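Local coordinates for protein separin (Saccharomyces cerevisiae, PDB 5U1T) that cleaves the cohesin subunit MCD1/SCC1 at the onset of anaphase as a caspase-like cysteine protease, driving chromosome segregation, at residues Tyr564-Asp569 / Thr576-Ile581; Leu615-Phe620 / Pro829-Arg834; Leu623-Ser628 / Asn647-Ala652. All coordinates share one frame; numbering follows the deposited sequence.

Followed from the N terminus, this part of the helical domain shows how short and long connections share one core. First, contact 1 closes the short loop between helix 557-572 and helix 578-590. The chain then reaches residues 615-620, at the end of helix 602-617, whose partner in contact 2 lies more than two hundred residues further on, at the start of helix 829-845. Within that long excursion lies contact 3, which pairs helix 621-633 with helix 642-655 and closes an 18-residue, mostly helical connection. Helix 602-617 sits among all three: L578 packs on L615 of this helix and on F620 just beyond, L615 also meets S624 and L627, and N616 touches E651.

Contact 1: residues Tyr564-Asp569 / Thr576-Ile581; sequences YLLNLD and TNLSKI
L566 and L578 bring their backbones together at a CA to CA distance of 6.5 Å, in a helical hairpin whose two arms, helix 557-572 and helix 578-590, are joined by a short turn. Near the turn the contact is polar, and further along it is apolar. D569 reaches across and accepts the backbone N-H of N577 on OD2 through its syn lone pair (N to OD2 2.9 Å, angle at the hydrogen 145°). Its carboxylate lies nearly parallel to the side-chain amide of N577, the planes being 16° apart. With an alanine in place of D569, the N577 N-H would probably be left without this acceptor and the turn less firmly tied to helix 557-572. One turn on, I581 wedges between L565 and L566. With CG1 placed between its backbone N and carbonyl carbon (chi1 71°), the I581 side chain runs across that of L566, CD1 of I581 lying 3.7 Å from CB of L566, while CG2 rests on CD1 of L565 at 3.9 Å. L566 and L578 in turn face helix 602-617, through F607 and L611 and through Y614 respectively. CD1 of L566 meets CD1 of L578 at 4.2 Å.

Contact 2: residues Leu615-Phe620 / Pro829-Arg834; sequences LNFNNF and PIIVYR
The Schellman motif that ends helix 602-617 is set against the N-terminal end of helix 829-845, where F617, N618 and N619 meet I830, I831 and R834. The backbones come nearest at N618 and I830, with 6.1 Å between their CA atoms, and I830 is the residue that reaches into the turn. The side chains of F617 and I830 run antiparallel, side by side, CE1 of F617 lying 3.4 Å from CG2 of I830. The same methyl also lies close to the carbonyl oxygen of F617. With its CG anti to the backbone N (chi1 170°), F617 extends its ring far enough for CZ to touch CG1 of I831 at 3.6 Å, the two side chains crossing at about a right angle. L786, L789 and K790 of helix 782-805 also pack on this phenylalanine, so three helices meet around it.

The motif itself rests on two backbone bonds: F620 N to L615 O at 2.9 Å, and N619 N to N616 O at 3.1 Å. N619 takes the left-handed conformation of the C-prime position (phi 57°), and the next residue, F620, is already the N-cap of helix 621-633. The N619 side chain is directed toward helix 829-845, where its ND2 lies 3.5 Å from CD1 of I830.

Beyond this methyl, the N619 amide and the R834 guanidinium reach toward each other from the two sides of the contact, their planes 17° apart. ND2 of N619 and NH2 of R834 are both donors and form no bond. R834 finds its acceptors elsewhere: NE bonds OG of S874, and NH2 has a weak hydrogen bond to OG1 of T873 and a long, weak ion pair with D871.

Contact 3: residues Leu623-Ser628 / Asn647-Ala652; sequences LSIELS and NYLLEA
The ring of Y648, the residue whose CB meets OG of S628 at 4.2 Å, has OD1 of N647 sitting centrally above one face, 3.7 Å from its plane. The amide that supplies this oxygen is tied down at its other end, ND2 of N647 being bonded to the carbonyl oxygen of L685. Although the CB of Y648 points toward helix 621-633, its ring leads away from that helix to helix 602-617, where CE1 comes within 3.8 Å of CB of N616 and where C613 is a further neighbour. The interface proper is thus left to smaller and aliphatic groups.

I625 and L649 stand at its centre, their CA atoms 5.5 Å apart and their side chains set crosswise. At chi1 -179° the L649 side chain swings away from its own N, and CD1 reaches across to CG2 of I625 at 3.8 Å. The other branch of I625, through CG1, lies against the methyl of A652. Towards helix 602-617 A652 is met by a second small residue, its CB lying 3.9 Å from CB of S624; one turn further along helix 621-633, S628 sets its own CB beside CB of L649.

No hydrogen bond joins the two segments. The S628 hydroxyl is nevertheless satisfied, since OG donates to the carbonyl oxygen of A645, one turn before L649 on the partner helix. M665 of helix 659-672 also packs on L649, extending the apolar layer to a further helix.

The small residues at S624, S628 and A652 are consistent with the 8.8 Å between the axes of the two segments, which run at 151° in a roughly antiparallel helix-helix packing, common in all-alpha folds and found here within the helical domain of separase.

Contact 1: residues Tyr564-Asp569 / Thr576-Ile581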
loop_
_atom_site.group_PDB
_atom_site.type_symbol
_atom_site.label_atom_id
_atom_site.label_comp_id
_atom_site.label_asym_id
_atom_site.label_seq_id
_atom_site.Cartn_x
_atom_site.Cartn_y
_atom_site.Cartn_z
ATOM N N TYR A 564 0.106 2.752 23.801
ATOM C CA TYR A 564 1.525 3.023 23.876
ATOM C C TYR A 564 2.293 1.852 23.241
ATOM O O TYR A 564 3.196 2.066 22.437
ATOM C CB TYR A 564 1.951 3.278 25.332
ATOM C CG TYR A 564 3.418 3.585 25.486
ATOM C CD1 TYR A 564 3.907 4.871 25.315
ATOM C CD2 TYR A 564 4.322 2.576 25.779
ATOM C CE1 TYR A 564 5.264 5.141 25.442
ATOM C CE2 TYR A 564 5.665 2.826 25.909
ATOM C CZ TYR A 564 6.140 4.103 25.736
ATOM O OH TYR A 564 7.503 4.320 25.874
ATOM N N LEU A 565 1.918 0.619 23.570
ATOM C CA LEU A 565 2.639 -0.546 23.061
ATOM C C LEU A 565 2.469 -0.705 21.533
ATOM O O LEU A 565 3.440 -0.957 20.816
ATOM C CB LEU A 565 2.187 -1.806 23.794
ATOM C CG LEU A 565 2.582 -1.850 25.265
ATOM C CD1 LEU A 565 2.002 -3.067 25.922
ATOM C CD2 LEU A 565 4.065 -1.844 25.412
ATOM N N LEU A 566 1.246 -0.536 21.042
ATOM C CA LEU A 566 1.016 -0.503 19.615
ATOM C C LEU A 566 1.973 0.451 18.909
ATOM O O LEU A 566 2.703 0.064 17.990
ATOM C CB LEU A 566 -0.413 -0.092 19.324
ATOM C CG LEU A 566 -0.653 -0.008 17.824
ATOM C CD1 LEU A 566 -0.840 -1.411 17.292
ATOM C CD2 LEU A 566 -1.830 0.894 17.481
ATOM N N ASN A 567 1.974 1.701 19.359
ATOM C CA ASN A 567 2.768 2.734 18.714
ATOM C C ASN A 567 4.255 2.545 18.956
ATOM O O ASN A 567 5.059 2.885 18.099
ATOM C CB ASN A 567 2.310 4.115 19.164
ATOM C CG ASN A 567 1.037 4.553 18.472
ATOM O OD1 ASN A 567 -0.068 4.236 18.922
ATOM N ND2 ASN A 567 1.180 5.285 17.370
ATOM N N LEU A 568 4.618 1.974 20.097
ATOM C CA LEU A 568 6.011 1.590 20.347
ATOM C C LEU A 568 6.507 0.545 19.326
ATOM O O LEU A 568 7.542 0.746 18.670
ATOM C CB LEU A 568 6.174 1.057 21.777
ATOM C CG LEU A 568 7.557 0.480 22.126
ATOM C CD1 LEU A 568 8.638 1.539 22.108
ATOM C CD2 LEU A 568 7.557 -0.211 23.474
ATOM N N ASP A 569 5.750 -0.551 19.204
ATOM C CA ASP A 569 5.968 -1.578 18.178
ATOM C C ASP A 569 6.155 -0.994 16.787
ATOM O O ASP A 569 7.172 -1.247 16.147
ATOM C CB ASP A 569 4.805 -2.563 18.140
ATOM C CG ASP A 569 5.001 -3.711 19.085
ATOM O OD1 ASP A 569 6.099 -3.789 19.671
ATOM O OD2 ASP A 569 4.073 -4.537 19.245
ATOM N N THR A 576 5.913 -7.579 18.043
ATOM C CA THR A 576 6.143 -8.238 19.309
ATOM C C THR A 576 4.956 -8.322 20.187
ATOM O O THR A 576 4.643 -9.348 20.733
ATOM C CB THR A 576 7.151 -7.464 20.147
ATOM O OG1 THR A 576 8.222 -7.024 19.326
ATOM C CG2 THR A 576 7.690 -8.327 21.226
ATOM N N ASN A 577 4.314 -7.196 20.356
ATOM C CA ASN A 577 3.165 -7.126 21.259
ATOM C C ASN A 577 1.811 -7.048 20.584
ATOM O O ASN A 577 0.800 -6.930 21.275
ATOM C CB ASN A 577 3.295 -5.927 22.186
ATOM C CG ASN A 577 4.399 -6.098 23.176
ATOM O OD1 ASN A 577 4.529 -7.164 23.804
ATOM N ND2 ASN A 577 5.237 -5.075 23.305
ATOM N N LEU A 578 1.789 -7.103 19.256
ATOM C CA LEU A 578 0.561 -6.898 18.491
ATOM C C LEU A 578 -0.572 -7.821 18.933
ATOM O O LEU A 578 -1.711 -7.384 19.163
ATOM C CB LEU A 578 0.831 -7.094 16.996
ATOM C CG LEU A 578 -0.294 -6.739 16.029
ATOM C CD1 LEU A 578 -1.087 -5.549 16.525
ATOM C CD2 LEU A 578 0.276 -6.427 14.653
ATOM N N SER A 579 -0.253 -9.102 19.035
ATOM C CA SER A 579 -1.239 -10.098 19.396
ATOM C C SER A 579 -1.700 -9.961 20.872
ATOM O O SER A 579 -2.905 -9.956 21.168
ATOM C CB SER A 579 -0.661 -11.476 19.115
ATOM O OG SER A 579 -1.577 -12.460 19.514
ATOM N N LYS A 580 -0.737 -9.844 21.784
ATOM C CA LYS A 580 -1.003 -9.566 23.204
ATOM C C LYS A 580 -2.014 -8.431 23.387
ATOM O O LYS A 580 -3.029 -8.612 24.052
ATOM C CB LYS A 580 0.301 -9.210 23.938
ATOM C CG LYS A 580 0.540 -9.975 25.232
ATOM C CD LYS A 580 0.834 -9.023 26.423
ATOM C CE LYS A 580 0.822 -9.807 27.765
ATOM N NZ LYS A 580 1.058 -8.974 29.018
ATOM N N ILE A 581 -1.751 -7.279 22.768
ATOM C CA ILE A 581 -2.594 -6.110 22.986
ATOM C C ILE A 581 -3.902 -6.117 22.189
ATOM O O ILE A 581 -4.868 -5.501 22.614
ATOM C CB ILE A 581 -1.823 -4.781 22.699
ATOM C CG1 ILE A 581 -1.566 -4.576 21.217
ATOM C CG2 ILE A 581 -0.512 -4.737 23.469
ATOM C CD1 ILE A 581 -0.694 -3.396 20.927
#

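Contact 2: residues Leu615-Phe620 / Pro829-Arg834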
loop_
_atom_site.group_PDB
_atom_site.type_symbol
_atom_site.label_atom_id
_atom_site.label_comp_id
_atom_site.label_asym_id
_atom_site.label_seq_id
_atom_site.Cartn_x
_atom_site.Cartn_y
_atom_site.Cartn_z
ATOM N N LEU A 615 -2.884 -4.683 12.025
ATOM C CA LEU A 615 -3.220 -6.094 11.977
ATOM C C LEU A 615 -3.255 -6.567 10.514
ATOM O O LEU A 615 -2.628 -7.556 10.130
ATOM C CB LEU A 615 -4.571 -6.367 12.644
ATOM C CG LEU A 615 -4.651 -6.377 14.168
ATOM C CD1 LEU A 615 -6.088 -6.619 14.568
ATOM C CD2 LEU A 615 -3.734 -7.409 14.799
ATOM N N ASN A 616 -4.003 -5.831 9.709
ATOM C CA ASN A 616 -4.146 -6.109 8.301
ATOM C C ASN A 616 -2.827 -6.101 7.524
ATOM O O ASN A 616 -2.581 -6.960 6.690
ATOM C CB ASN A 616 -5.100 -5.092 7.711
ATOM C CG ASN A 616 -5.133 -5.135 6.223
ATOM O OD1 ASN A 616 -4.205 -4.666 5.548
ATOM N ND2 ASN A 616 -6.218 -5.671 5.686
ATOM N N PHE A 617 -1.981 -5.125 7.792
ATOM C CA PHE A 617 -0.697 -5.038 7.124
ATOM C C PHE A 617 0.217 -6.201 7.523
ATOM O O PHE A 617 1.132 -6.552 6.780
ATOM C CB PHE A 617 -0.071 -3.681 7.436
ATOM C CG PHE A 617 1.368 -3.525 7.012
ATOM C CD1 PHE A 617 2.407 -3.865 7.881
ATOM C CD2 PHE A 617 1.684 -2.966 5.793
ATOM C CE1 PHE A 617 3.725 -3.686 7.519
ATOM C CE2 PHE A 617 3.000 -2.781 5.428
ATOM C CZ PHE A 617 4.028 -3.157 6.291
ATOM N N ASN A 618 -0.032 -6.805 8.683
ATOM C CA ASN A 618 0.771 -7.947 9.119
ATOM C C ASN A 618 0.044 -9.269 8.933
ATOM O O ASN A 618 0.533 -10.319 9.359
ATOM C CB ASN A 618 1.197 -7.795 10.572
ATOM C CG ASN A 618 2.369 -6.864 10.727
ATOM O OD1 ASN A 618 2.266 -5.808 11.362
ATOM N ND2 ASN A 618 3.498 -7.233 10.132
ATOM N N ASN A 619 -1.111 -9.193 8.278
ATOM C CA ASN A 619 -1.928 -10.349 7.951
ATOM C C ASN A 619 -2.289 -11.133 9.220
ATOM O O ASN A 619 -2.144 -12.338 9.283
ATOM C CB ASN A 619 -1.216 -11.255 6.920
ATOM C CG ASN A 619 -0.633 -10.471 5.726
ATOM O OD1 ASN A 619 -1.372 -9.955 4.876
ATOM N ND2 ASN A 619 0.701 -10.396 5.657
ATOM N N PHE A 620 -2.760 -10.438 10.244
ATOM C CA PHE A 620 -3.208 -11.106 11.461
ATOM C C PHE A 620 -4.691 -11.365 11.291
ATOM O O PHE A 620 -5.484 -11.035 12.171
ATOM C CB PHE A 620 -2.961 -10.256 12.709
ATOM C CG PHE A 620 -1.553 -10.291 13.226
ATOM C CD1 PHE A 620 -0.473 -10.489 12.385
ATOM C CD2 PHE A 620 -1.304 -10.111 14.576
ATOM C CE1 PHE A 620 0.831 -10.501 12.888
ATOM C CE2 PHE A 620 -0.005 -10.124 15.073
ATOM C CZ PHE A 620 1.060 -10.319 14.226
ATOM N N PRO A 829 9.329 -6.058 8.652
ATOM C CA PRO A 829 9.578 -7.501 8.551
ATOM C C PRO A 829 8.612 -8.254 7.632
ATOM O O PRO A 829 9.046 -9.116 6.868
ATOM C CB PRO A 829 9.430 -7.977 9.999
ATOM C CG PRO A 829 9.848 -6.799 10.795
ATOM C CD PRO A 829 9.260 -5.619 10.055
ATOM N N ILE A 830 7.336 -7.928 7.655
ATOM C CA ILE A 830 6.409 -8.615 6.785
ATOM C C ILE A 830 6.662 -8.306 5.339
ATOM O O ILE A 830 6.361 -9.084 4.479
ATOM C CB ILE A 830 4.965 -8.263 7.114
ATOM C CG1 ILE A 830 4.018 -9.122 6.315
ATOM C CG2 ILE A 830 4.687 -6.830 6.771
ATOM C CD1 ILE A 830 3.956 -10.533 6.799
ATOM N N ILE A 831 7.212 -7.149 5.067
ATOM C CA ILE A 831 7.508 -6.800 3.688
ATOM C C ILE A 831 8.831 -7.422 3.266
ATOM O O ILE A 831 8.937 -7.992 2.191
ATOM C CB ILE A 831 7.557 -5.284 3.477
ATOM C CG1 ILE A 831 6.218 -4.651 3.857
ATOM C CG2 ILE A 831 7.854 -4.975 2.021
ATOM C CD1 ILE A 831 5.058 -5.048 2.955
ATOM N N VAL A 832 9.830 -7.322 4.132
ATOM C CA VAL A 832 11.118 -7.936 3.886
ATOM C C VAL A 832 10.964 -9.444 3.700
ATOM O O VAL A 832 11.512 -10.012 2.750
ATOM C CB VAL A 832 12.099 -7.621 5.025
ATOM C CG1 VAL A 832 13.381 -8.407 4.881
ATOM C CG2 VAL A 832 12.397 -6.137 5.037
ATOM N N TYR A 833 10.201 -10.094 4.575
ATOM C CA TYR A 833 9.991 -11.528 4.430
ATOM C C TYR A 833 9.334 -11.865 3.093
ATOM O O TYR A 833 9.868 -12.662 2.332
ATOM C CB TYR A 833 9.136 -12.126 5.552
ATOM C CG TYR A 833 8.878 -13.583 5.240
ATOM C CD1 TYR A 833 9.933 -14.495 5.243
ATOM C CD2 TYR A 833 7.619 -14.034 4.844
ATOM C CE1 TYR A 833 9.742 -15.809 4.905
ATOM C CE2 TYR A 833 7.420 -15.355 4.498
ATOM C CZ TYR A 833 8.488 -16.239 4.531
ATOM O OH TYR A 833 8.320 -17.565 4.194
ATOM N N ARG A 834 8.175 -11.275 2.819
ATOM C CA ARG A 834 7.428 -11.594 1.614
ATOM C C ARG A 834 8.258 -11.395 0.358
ATOM O O ARG A 834 8.166 -12.202 -0.584
ATOM C CB ARG A 834 6.156 -10.756 1.509
ATOM C CG ARG A 834 5.075 -11.125 2.471
ATOM C CD ARG A 834 4.748 -12.594 2.415
ATOM N NE ARG A 834 3.756 -12.923 3.425
ATOM C CZ ARG A 834 2.441 -12.906 3.217
ATOM N NH1 ARG A 834 1.966 -12.595 2.020
ATOM N NH2 ARG A 834 1.597 -13.210 4.203
#

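Contact 3: residues Leu623-Ser628 / Asn647-Ala652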
loop_
_atom_site.group_PDB
_atom_site.type_symbol
_atom_site.label_atom_id
_atom_site.label_comp_id
_atom_site.label_asym_id
_atom_site.label_seq_id
_atom_site.Cartn_x
_atom_site.Cartn_y
_atom_site.Cartn_z
ATOM N N LEU A 623 -7.338 -12.386 14.144
ATOM C CA LEU A 623 -7.522 -11.290 15.088
ATOM C C LEU A 623 -8.312 -10.168 14.435
ATOM O O LEU A 623 -9.236 -9.629 15.030
ATOM C CB LEU A 623 -6.166 -10.773 15.599
ATOM C CG LEU A 623 -5.479 -11.738 16.573
ATOM C CD1 LEU A 623 -4.091 -11.266 16.958
ATOM C CD2 LEU A 623 -6.341 -11.946 17.793
ATOM N N SER A 624 -7.960 -9.833 13.202
ATOM C CA SER A 624 -8.723 -8.836 12.468
ATOM C C SER A 624 -10.225 -9.157 12.444
ATOM O O SER A 624 -11.047 -8.284 12.719
ATOM C CB SER A 624 -8.179 -8.686 11.042
ATOM O OG SER A 624 -6.985 -7.921 11.039
ATOM N N ILE A 625 -10.581 -10.405 12.143
ATOM C CA ILE A 625 -11.998 -10.778 12.065
ATOM C C ILE A 625 -12.651 -10.653 13.445
ATOM O O ILE A 625 -13.750 -10.115 13.579
ATOM C CB ILE A 625 -12.189 -12.221 11.492
ATOM C CG1 ILE A 625 -11.801 -12.236 10.016
ATOM C CG2 ILE A 625 -13.616 -12.684 11.598
ATOM C CD1 ILE A 625 -11.679 -13.616 9.414
ATOM N N GLU A 626 -11.960 -11.122 14.472
ATOM C CA GLU A 626 -12.551 -11.150 15.792
ATOM C C GLU A 626 -12.737 -9.730 16.353
ATOM O O GLU A 626 -13.793 -9.397 16.914
ATOM C CB GLU A 626 -11.701 -11.991 16.725
ATOM C CG GLU A 626 -12.216 -11.953 18.130
ATOM C CD GLU A 626 -11.197 -12.466 19.100
ATOM O OE1 GLU A 626 -10.187 -13.042 18.608
ATOM O OE2 GLU A 626 -11.409 -12.288 20.326
ATOM N N LEU A 627 -11.706 -8.906 16.175
ATOM C CA LEU A 627 -11.758 -7.496 16.505
ATOM C C LEU A 627 -12.899 -6.817 15.774
ATOM O O LEU A 627 -13.771 -6.222 16.419
ATOM C CB LEU A 627 -10.433 -6.803 16.169
ATOM C CG LEU A 627 -10.350 -5.291 16.406
ATOM C CD1 LEU A 627 -10.942 -4.893 17.759
ATOM C CD2 LEU A 627 -8.928 -4.846 16.330
ATOM N N SER A 628 -12.896 -6.890 14.446
ATOM C CA SER A 628 -13.919 -6.225 13.632
ATOM C C SER A 628 -15.330 -6.620 14.027
ATOM O O SER A 628 -16.215 -5.768 14.134
ATOM C CB SER A 628 -13.721 -6.533 12.149
ATOM O OG SER A 628 -12.810 -5.620 11.573
ATOM N N ASN A 647 -14.908 -2.407 6.331
ATOM C CA ASN A 647 -13.842 -2.489 5.337
ATOM C C ASN A 647 -12.769 -3.507 5.714
ATOM O O ASN A 647 -12.301 -4.271 4.862
ATOM C CB ASN A 647 -13.187 -1.113 5.127
ATOM C CG ASN A 647 -11.822 -1.188 4.370
ATOM O OD1 ASN A 647 -10.823 -1.698 4.897
ATOM N ND2 ASN A 647 -11.780 -0.630 3.158
ATOM N N TYR A 648 -12.350 -3.511 6.973
ATOM C CA TYR A 648 -11.204 -4.333 7.353
ATOM C C TYR A 648 -11.613 -5.794 7.560
ATOM O O TYR A 648 -10.779 -6.697 7.446
ATOM C CB TYR A 648 -10.516 -3.771 8.603
ATOM C CG TYR A 648 -9.487 -2.706 8.291
ATOM C CD1 TYR A 648 -8.324 -3.027 7.598
ATOM C CD2 TYR A 648 -9.674 -1.379 8.681
ATOM C CE1 TYR A 648 -7.379 -2.074 7.302
ATOM C CE2 TYR A 648 -8.723 -0.407 8.388
ATOM C CZ TYR A 648 -7.579 -0.762 7.700
ATOM O OH TYR A 648 -6.614 0.176 7.399
ATOM N N LEU A 649 -12.890 -6.024 7.845
ATOM C CA LEU A 649 -13.405 -7.380 7.934
ATOM C C LEU A 649 -13.394 -8.025 6.534
ATOM O O LEU A 649 -13.073 -9.208 6.366
ATOM C CB LEU A 649 -14.812 -7.372 8.529
ATOM C CG LEU A 649 -15.555 -8.688 8.736
ATOM C CD1 LEU A 649 -14.743 -9.682 9.560
ATOM C CD2 LEU A 649 -16.878 -8.388 9.405
ATOM N N LEU A 650 -13.740 -7.210 5.540
ATOM C CA LEU A 650 -13.781 -7.620 4.146
ATOM C C LEU A 650 -12.390 -8.049 3.668
ATOM O O LEU A 650 -12.230 -9.129 3.102
ATOM C CB LEU A 650 -14.334 -6.480 3.275
ATOM C CG LEU A 650 -14.533 -6.777 1.787
ATOM C CD1 LEU A 650 -15.088 -8.186 1.615
ATOM C CD2 LEU A 650 -15.436 -5.742 1.107
ATOM N N GLU A 651 -11.393 -7.207 3.918
ATOM C CA GLU A 651 -10.030 -7.495 3.519
ATOM C C GLU A 651 -9.493 -8.726 4.247
ATOM O O GLU A 651 -8.686 -9.460 3.693
ATOM C CB GLU A 651 -9.137 -6.280 3.766
ATOM C CG GLU A 651 -9.605 -5.011 3.050
ATOM C CD GLU A 651 -9.167 -4.945 1.580
ATOM O OE1 GLU A 651 -8.138 -4.277 1.309
ATOM O OE2 GLU A 651 -9.842 -5.552 0.694
ATOM N N ALA A 652 -9.955 -8.975 5.465
ATOM C CA ALA A 652 -9.497 -10.133 6.229
ATOM C C ALA A 652 -10.101 -11.435 5.692
ATOM O O ALA A 652 -9.404 -12.436 5.577
ATOM C CB ALA A 652 -9.826 -9.967 7.704
#